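Local coordinates for 1H-3-hydroxy-4-oxoquinoline 2,4-dioxygenase (Pseudomonas putida, PDB 3IBT), which catalyses the cofactor-independent, oxygen-dependent ring cleavage of 3-hydroxy-1H-quinolin-4-one to N-formylanthranilate and carbon monoxide on an alpha/beta-hydrolase fold, at residues 145-148 and 149-153; 184-187 and 188-192. All blocks are in the same frame, centred on the assembly; numbering follows the deposited sequence.

Interaction 1. Residues 145-148 and 149-153; sequences GRQS and FFDEW
Phe-149 packs back against the preceding turn of helix 142-154, its CD1 lying 3.7 Å from Gly-145 O, and the side chain also touches Gln-132 and Leu-133 of helix 127-135 and Trp-178 of helix 175-192. One residue on, Phe-150 takes up most of the side-chain contact. The aliphatic part of Arg-146 runs beside it in the same direction and lays CG over one ring face, a CH-pi contact with CG 4.0 Å from the centroid; the guanidinium plane is turned to within 5° of the ring plane. Gln-147 comes to the same ring from another side. Bent at chi2 (67°), its chain brings NE2 to the ring edge, 3.6 Å from Phe-150 CD2, with the amide steeply inclined to the ring. The backbone bond from Phe-150 N to Arg-146 O is weak, whereas Asp-151 N reaches Gln-147 O over 3.0 Å. Glu-152 N makes another weak bond, to Ser-148 O, and the hydroxyl of Ser-148 is bonded to Gln-132. Trp-153, which probably takes part in binding substrate, stacks its ring on His-244, the probable catalytic proton donor/acceptor. The chemistry is thus divided round the helix: the rings of Phe-149 and Phe-150 are buried, Arg-146 covers one face of the latter from a partly exposed position, and Gln-147 and Asp-151 lie on the exposed side, where water could probably solvate their polar ends.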
ATOM      1  N   GLY A 145      -8.074  11.949  15.205  1.00 74.80           N
ATOM      2  CA  GLY A 145      -8.272  10.613  14.621  1.00 74.47           C
ATOM      3  C   GLY A 145      -7.078  10.213  13.799  1.00 74.56           C
ATOM      4  O   GLY A 145      -6.641   9.059  13.845  1.00 74.94           O
ATOM      5  N   ARG A 146      -6.553  11.169  13.035  1.00 74.09           N
ATOM      6  CA  ARG A 146      -5.250  10.992  12.414  1.00 74.03           C
ATOM      7  C   ARG A 146      -4.238  10.612  13.486  1.00 73.54           C
ATOM      8  O   ARG A 146      -3.508   9.658  13.314  1.00 74.21           O
ATOM      9  CB  ARG A 146      -4.776  12.265  11.696  1.00 73.95           C
ATOM     10  CG  ARG A 146      -3.305  12.619  12.024  1.00 74.37           C
ATOM     11  CD  ARG A 146      -2.929  14.003  11.614  1.00 73.54           C
ATOM     12  NE  ARG A 146      -3.167  14.147  10.183  1.00 75.18           N
ATOM     13  CZ  ARG A 146      -3.300  15.316   9.558  1.00 75.71           C
ATOM     14  NH1 ARG A 146      -3.193  16.475  10.225  1.00 73.54           N
ATOM     15  NH2 ARG A 146      -3.528  15.320   8.252  1.00 77.17           N
ATOM     16  N   GLN A 147      -4.204  11.365  14.588  1.00 72.98           N
ATOM     17  CA  GLN A 147      -3.136  11.232  15.566  1.00 71.65           C
ATOM     18  C   GLN A 147      -3.231   9.880  16.224  1.00 71.04           C
ATOM     19  O   GLN A 147      -2.222   9.280  16.550  1.00 70.77           O
ATOM     20  CB  GLN A 147      -3.222  12.320  16.625  1.00 71.51           C
ATOM     21  CG  GLN A 147      -1.988  12.411  17.482  1.00 70.65           C
ATOM     22  CD  GLN A 147      -0.816  12.863  16.680  1.00 71.46           C
ATOM     23  OE1 GLN A 147      -0.839  13.945  16.117  1.00 73.26           O
ATOM     24  NE2 GLN A 147       0.219  12.034  16.604  1.00 72.12           N
ATOM     25  N   SER A 148      -4.454   9.401  16.396  1.00 70.75           N
ATOM     26  CA  SER A 148      -4.682   8.130  17.036  1.00 70.89           C
ATOM     27  C   SER A 148      -3.883   6.984  16.393  1.00 70.79           C
ATOM     28  O   SER A 148      -3.162   6.266  17.089  1.00 70.11           O
ATOM     29  CB  SER A 148      -6.146   7.798  16.992  1.00 70.78           C
ATOM     30  OG  SER A 148      -6.273   6.448  17.402  1.00 73.17           O
ATOM     31  N   PHE A 149      -4.039   6.834  15.073  1.00 70.97           N
ATOM     32  CA  PHE A 149      -3.232   5.946  14.244  1.00 71.54           C
ATOM     33  C   PHE A 149      -1.724   6.148  14.449  1.00 72.74           C
ATOM     34  O   PHE A 149      -0.995   5.178  14.711  1.00 72.89           O
ATOM     35  CB  PHE A 149      -3.566   6.126  12.752  1.00 70.87           C
ATOM     36  CG  PHE A 149      -4.784   5.356  12.294  1.00 69.69           C
ATOM     37  CD1 PHE A 149      -5.937   6.033  11.888  1.00 67.76           C
ATOM     38  CD2 PHE A 149      -4.781   3.963  12.278  1.00 66.84           C
ATOM     39  CE1 PHE A 149      -7.061   5.341  11.481  1.00 67.38           C
ATOM     40  CE2 PHE A 149      -5.915   3.251  11.874  1.00 65.54           C
ATOM     41  CZ  PHE A 149      -7.041   3.929  11.470  1.00 67.85           C
ATOM     42  N   PHE A 150      -1.256   7.393  14.329  1.00 73.17           N
ATOM     43  CA  PHE A 150       0.172   7.670  14.478  1.00 73.67           C
ATOM     44  C   PHE A 150       0.736   7.067  15.744  1.00 74.39           C
ATOM     45  O   PHE A 150       1.720   6.344  15.689  1.00 74.78           O
ATOM     46  CB  PHE A 150       0.453   9.158  14.514  1.00 73.46           C
ATOM     47  CG  PHE A 150       0.239   9.877  13.196  1.00 73.95           C
ATOM     48  CD1 PHE A 150      -0.026   9.188  12.017  1.00 75.36           C
ATOM     49  CD2 PHE A 150       0.348  11.268  13.136  1.00 74.68           C
ATOM     50  CE1 PHE A 150      -0.203   9.888  10.802  1.00 75.18           C
ATOM     51  CE2 PHE A 150       0.182  11.956  11.939  1.00 74.62           C
ATOM     52  CZ  PHE A 150      -0.093  11.262  10.773  1.00 73.80           C
ATOM     53  N   ASP A 151       0.113   7.364  16.883  1.00 75.29           N
ATOM     54  CA  ASP A 151       0.596   6.880  18.172  1.00 76.48           C
ATOM     55  C   ASP A 151       0.762   5.364  18.078  1.00 77.23           C
ATOM     56  O   ASP A 151       1.747   4.786  18.570  1.00 77.86           O
ATOM     57  CB  ASP A 151      -0.382   7.248  19.298  1.00 76.67           C
ATOM     58  CG  ASP A 151      -0.371   8.760  19.645  1.00 78.25           C
ATOM     59  OD1 ASP A 151       0.577   9.220  20.325  1.00 80.17           O
ATOM     60  OD2 ASP A 151      -1.326   9.493  19.271  1.00 78.67           O
ATOM     61  N   GLU A 152      -0.196   4.736  17.400  1.00 77.50           N
ATOM     62  CA  GLU A 152      -0.210   3.300  17.217  1.00 78.09           C
ATOM     63  C   GLU A 152       0.859   2.864  16.217  1.00 76.79           C
ATOM     64  O   GLU A 152       1.837   2.209  16.579  1.00 77.04           O
ATOM     65  CB  GLU A 152      -1.586   2.841  16.752  1.00 77.86           C
ATOM     66  CG  GLU A 152      -1.637   1.336  16.462  1.00 80.59           C
ATOM     67  CD  GLU A 152      -3.032   0.872  16.038  1.00 81.37           C
ATOM     68  OE1 GLU A 152      -4.016   1.186  16.761  1.00 84.97           O
ATOM     69  OE2 GLU A 152      -3.142   0.197  14.981  1.00 86.88           O
ATOM     70  N   TRP A 153       0.661   3.228  14.958  1.00 75.58           N
ATOM     71  CA  TRP A 153       1.621   2.958  13.899  1.00 74.15           C
ATOM     72  C   TRP A 153       3.093   3.140  14.304  1.00 74.19           C
ATOM     73  O   TRP A 153       3.970   2.306  13.935  1.00 73.90           O
ATOM     74  CB  TRP A 153       1.278   3.833  12.696  1.00 73.55           C
ATOM     75  CG  TRP A 153       0.013   3.385  11.977  1.00 72.98           C
ATOM     76  CD1 TRP A 153      -0.632   2.183  12.121  1.00 71.86           C
ATOM     77  CD2 TRP A 153      -0.715   4.111  10.976  1.00 71.76           C
ATOM     78  NE1 TRP A 153      -1.716   2.116  11.284  1.00 71.86           N
ATOM     79  CE2 TRP A 153      -1.797   3.280  10.563  1.00 71.88           C
ATOM     80  CE3 TRP A 153      -0.557   5.366  10.380  1.00 69.34           C
ATOM     81  CZ2 TRP A 153      -2.736   3.683   9.596  1.00 71.63           C
ATOM     82  CZ3 TRP A 153      -1.477   5.755   9.411  1.00 70.69           C
ATOM     83  CH2 TRP A 153      -2.557   4.920   9.032  1.00 71.55           C
TER

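Interaction 2. Residues 184-187 and 188-192; sequences EIEA and NYRTW
Ile-185 and Tyr-189 lie side by side and point the same way, one helical turn apart, with Ile-185 CG2 3.6 Å from Tyr-189 CE1. The phenol ring also presents its edge to the backbone: Ile-185 O lies in the ring plane, 3.2 Å from Tyr-189 CD1, while the same oxygen accepts a hydrogen bond from Tyr-189 N. Glu-186 and Arg-190 meet differently, their side chains crossing at a slant with carboxylate and guanidinium planes 48° apart. Glu-186 OE2 pairs with Arg-190 NH2 in a salt bridge modelled at 2.8 Å, a length that is doubtful because NH2 sits too close to the carboxylate carbon. A bend at chi2 (-109°) turns the arginine chain back towards the preceding turn. The other carboxylate oxygen, Glu-186 OE1, is hydrogen-bonded to Gln-137. Near the C-terminal end of the helix, Thr-191 N reaches Ala-187 O over 2.9 Å in the carbonyl plane, and Thr-191 OG1 reaches the same oxygen over 3.0 Å from above that plane. Ala-187 O is thus held by two donors of one residue, and the hydroxyl of Thr-191 is turned back on its own helix. In the wider fold, Ile-185 and Tyr-189 face helix 127-135, where Phe-129 touches both and meets the tyrosine ring edge-to-face. Trp-99 of helix 97-107 makes a second edge-to-face contact with Tyr-189, and the phenol OH is bonded to Leu-122 O, just beyond strand 115-119.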
ATOM      1  N   GLU A 184     -13.072   5.694   2.506  1.00 65.40           N
ATOM      2  CA  GLU A 184     -12.786   4.680   1.534  1.00 65.76           C
ATOM      3  C   GLU A 184     -12.361   3.385   2.126  1.00 65.56           C
ATOM      4  O   GLU A 184     -12.849   2.346   1.698  1.00 65.33           O
ATOM      5  CB  GLU A 184     -11.779   5.163   0.516  1.00 66.06           C
ATOM      6  CG  GLU A 184     -12.401   6.213  -0.352  1.00 67.84           C
ATOM      7  CD  GLU A 184     -13.715   5.746  -0.927  1.00 70.19           C
ATOM      8  OE1 GLU A 184     -13.805   4.568  -1.354  1.00 71.12           O
ATOM      9  OE2 GLU A 184     -14.658   6.560  -0.939  1.00 73.19           O
ATOM     10  N   ILE A 185     -11.462   3.449   3.103  1.00 65.69           N
ATOM     11  CA  ILE A 185     -10.973   2.250   3.757  1.00 66.09           C
ATOM     12  C   ILE A 185     -12.161   1.575   4.434  1.00 66.94           C
ATOM     13  O   ILE A 185     -12.401   0.343   4.280  1.00 65.88           O
ATOM     14  CB  ILE A 185      -9.878   2.581   4.807  1.00 66.63           C
ATOM     15  CG1 ILE A 185      -8.620   3.186   4.153  1.00 65.72           C
ATOM     16  CG2 ILE A 185      -9.523   1.322   5.643  1.00 65.85           C
ATOM     17  CD1 ILE A 185      -7.627   3.816   5.132  1.00 65.07           C
ATOM     18  N   GLU A 186     -12.911   2.421   5.151  1.00 67.76           N
ATOM     19  CA  GLU A 186     -14.132   2.014   5.802  1.00 68.87           C
ATOM     20  C   GLU A 186     -14.994   1.333   4.771  1.00 68.64           C
ATOM     21  O   GLU A 186     -15.306   0.173   4.927  1.00 69.52           O
ATOM     22  CB  GLU A 186     -14.868   3.193   6.434  1.00 68.59           C
ATOM     23  CG  GLU A 186     -15.506   2.855   7.794  1.00 70.25           C
ATOM     24  CD  GLU A 186     -16.420   3.963   8.381  1.00 70.96           C
ATOM     25  OE1 GLU A 186     -16.765   4.955   7.677  1.00 74.79           O
ATOM     26  OE2 GLU A 186     -16.825   3.813   9.567  1.00 74.44           O
ATOM     27  N   ALA A 187     -15.348   2.020   3.695  1.00 68.94           N
ATOM     28  CA  ALA A 187     -16.152   1.377   2.636  1.00 69.41           C
ATOM     29  C   ALA A 187     -15.687  -0.077   2.241  1.00 69.78           C
ATOM     30  O   ALA A 187     -16.520  -1.018   2.173  1.00 70.35           O
ATOM     31  CB  ALA A 187     -16.229   2.270   1.427  1.00 68.78           C
ATOM     32  N   ASN A 188     -14.378  -0.266   2.025  1.00 69.01           N
ATOM     33  CA  ASN A 188     -13.866  -1.545   1.545  1.00 68.11           C
ATOM     34  C   ASN A 188     -14.073  -2.658   2.566  1.00 68.11           C
ATOM     35  O   ASN A 188     -14.486  -3.772   2.227  1.00 67.84           O
ATOM     36  CB  ASN A 188     -12.391  -1.435   1.192  1.00 68.36           C
ATOM     37  CG  ASN A 188     -12.117  -0.427   0.108  1.00 66.70           C
ATOM     38  OD1 ASN A 188     -12.676  -0.516  -0.969  1.00 67.89           O
ATOM     39  ND2 ASN A 188     -11.260   0.539   0.392  1.00 63.03           N
ATOM     40  N   TYR A 189     -13.802  -2.364   3.821  1.00 67.79           N
ATOM     41  CA  TYR A 189     -14.073  -3.377   4.832  1.00 68.26           C
ATOM     42  C   TYR A 189     -15.516  -3.851   4.840  1.00 68.37           C
ATOM     43  O   TYR A 189     -15.763  -5.049   4.972  1.00 68.04           O
ATOM     44  CB  TYR A 189     -13.644  -2.906   6.205  1.00 67.86           C
ATOM     45  CG  TYR A 189     -12.166  -3.083   6.378  1.00 66.94           C
ATOM     46  CD1 TYR A 189     -11.296  -2.087   6.002  1.00 64.77           C
ATOM     47  CD2 TYR A 189     -11.645  -4.269   6.881  1.00 65.89           C
ATOM     48  CE1 TYR A 189      -9.957  -2.247   6.148  1.00 65.58           C
ATOM     49  CE2 TYR A 189     -10.304  -4.426   7.033  1.00 66.90           C
ATOM     50  CZ  TYR A 189      -9.469  -3.404   6.657  1.00 65.48           C
ATOM     51  OH  TYR A 189      -8.118  -3.545   6.769  1.00 67.94           O
ATOM     52  N   ARG A 190     -16.436  -2.898   4.636  1.00 68.73           N
ATOM     53  CA  ARG A 190     -17.889  -3.115   4.637  1.00 68.22           C
ATOM     54  C   ARG A 190     -18.304  -3.906   3.440  1.00 67.76           C
ATOM     55  O   ARG A 190     -19.274  -4.622   3.483  1.00 67.72           O
ATOM     56  CB  ARG A 190     -18.617  -1.783   4.561  1.00 68.39           C
ATOM     57  CG  ARG A 190     -18.305  -0.848   5.692  1.00 71.09           C
ATOM     58  CD  ARG A 190     -19.481  -0.666   6.690  1.00 75.54           C
ATOM     59  NE  ARG A 190     -19.217   0.479   7.567  1.00 78.69           N
ATOM     60  CZ  ARG A 190     -19.182   1.763   7.161  1.00 82.31           C
ATOM     61  NH1 ARG A 190     -19.405   2.134   5.875  1.00 80.55           N
ATOM     62  NH2 ARG A 190     -18.915   2.700   8.061  1.00 83.81           N
ATOM     63  N   THR A 191     -17.576  -3.755   2.345  1.00 67.72           N
ATOM     64  CA  THR A 191     -17.889  -4.496   1.139  1.00 67.14           C
ATOM     65  C   THR A 191     -17.437  -5.956   1.241  1.00 67.04           C
ATOM     66  O   THR A 191     -18.207  -6.875   0.959  1.00 65.98           O
ATOM     67  CB  THR A 191     -17.270  -3.771  -0.062  1.00 67.21           C
ATOM     68  OG1 THR A 191     -17.840  -2.459  -0.113  1.00 67.49           O
ATOM     69  CG2 THR A 191     -17.509  -4.512  -1.400  1.00 66.12           C
ATOM     70  N   TRP A 192     -16.195  -6.151   1.677  1.00 67.69           N
ATOM     71  CA  TRP A 192     -15.508  -7.427   1.517  1.00 67.80           C
ATOM     72  C   TRP A 192     -15.415  -8.163   2.814  1.00 68.46           C
ATOM     73  O   TRP A 192     -15.200  -9.393   2.840  1.00 68.57           O
ATOM     74  CB  TRP A 192     -14.119  -7.182   0.987  1.00 68.02           C
ATOM     75  CG  TRP A 192     -14.121  -6.521  -0.361  1.00 68.55           C
ATOM     76  CD1 TRP A 192     -13.846  -5.223  -0.634  1.00 68.63           C
ATOM     77  CD2 TRP A 192     -14.436  -7.141  -1.615  1.00 69.41           C
ATOM     78  NE1 TRP A 192     -13.984  -4.983  -1.990  1.00 69.35           N
ATOM     79  CE2 TRP A 192     -14.341  -6.144  -2.612  1.00 68.16           C
ATOM     80  CE3 TRP A 192     -14.792  -8.452  -1.992  1.00 70.46           C
ATOM     81  CZ2 TRP A 192     -14.576  -6.401  -3.955  1.00 68.24           C
ATOM     82  CZ3 TRP A 192     -15.024  -8.714  -3.338  1.00 69.50           C
ATOM     83  CH2 TRP A 192     -14.918  -7.685  -4.305  1.00 69.14           C
TER

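Overall arrangement
Interactions 1 and 2 are local turns of two different helices, 142-154 and 175-192, with centres 19 Å apart and no direct touch. Both are partly buried, and both turn aromatic side chains towards helix 127-135, which therefore serves as a shared neighbour; Trp-178 on the second helix also meets residues of the first. Their polar chemistry differs. Interaction 1 has no salt bridge; its side-chain contacts gather round Phe-150, over backbone bonds of which two are weak. Interaction 2 adds an ion pair between Glu-186 and the exposed Arg-190, whose geometry is less certain, and a threonine bonded to the backbone. Each borders the probable substrate site: 149-153 contributes Trp-153 itself, while 184-187 brings Glu-184 close to Trp-30.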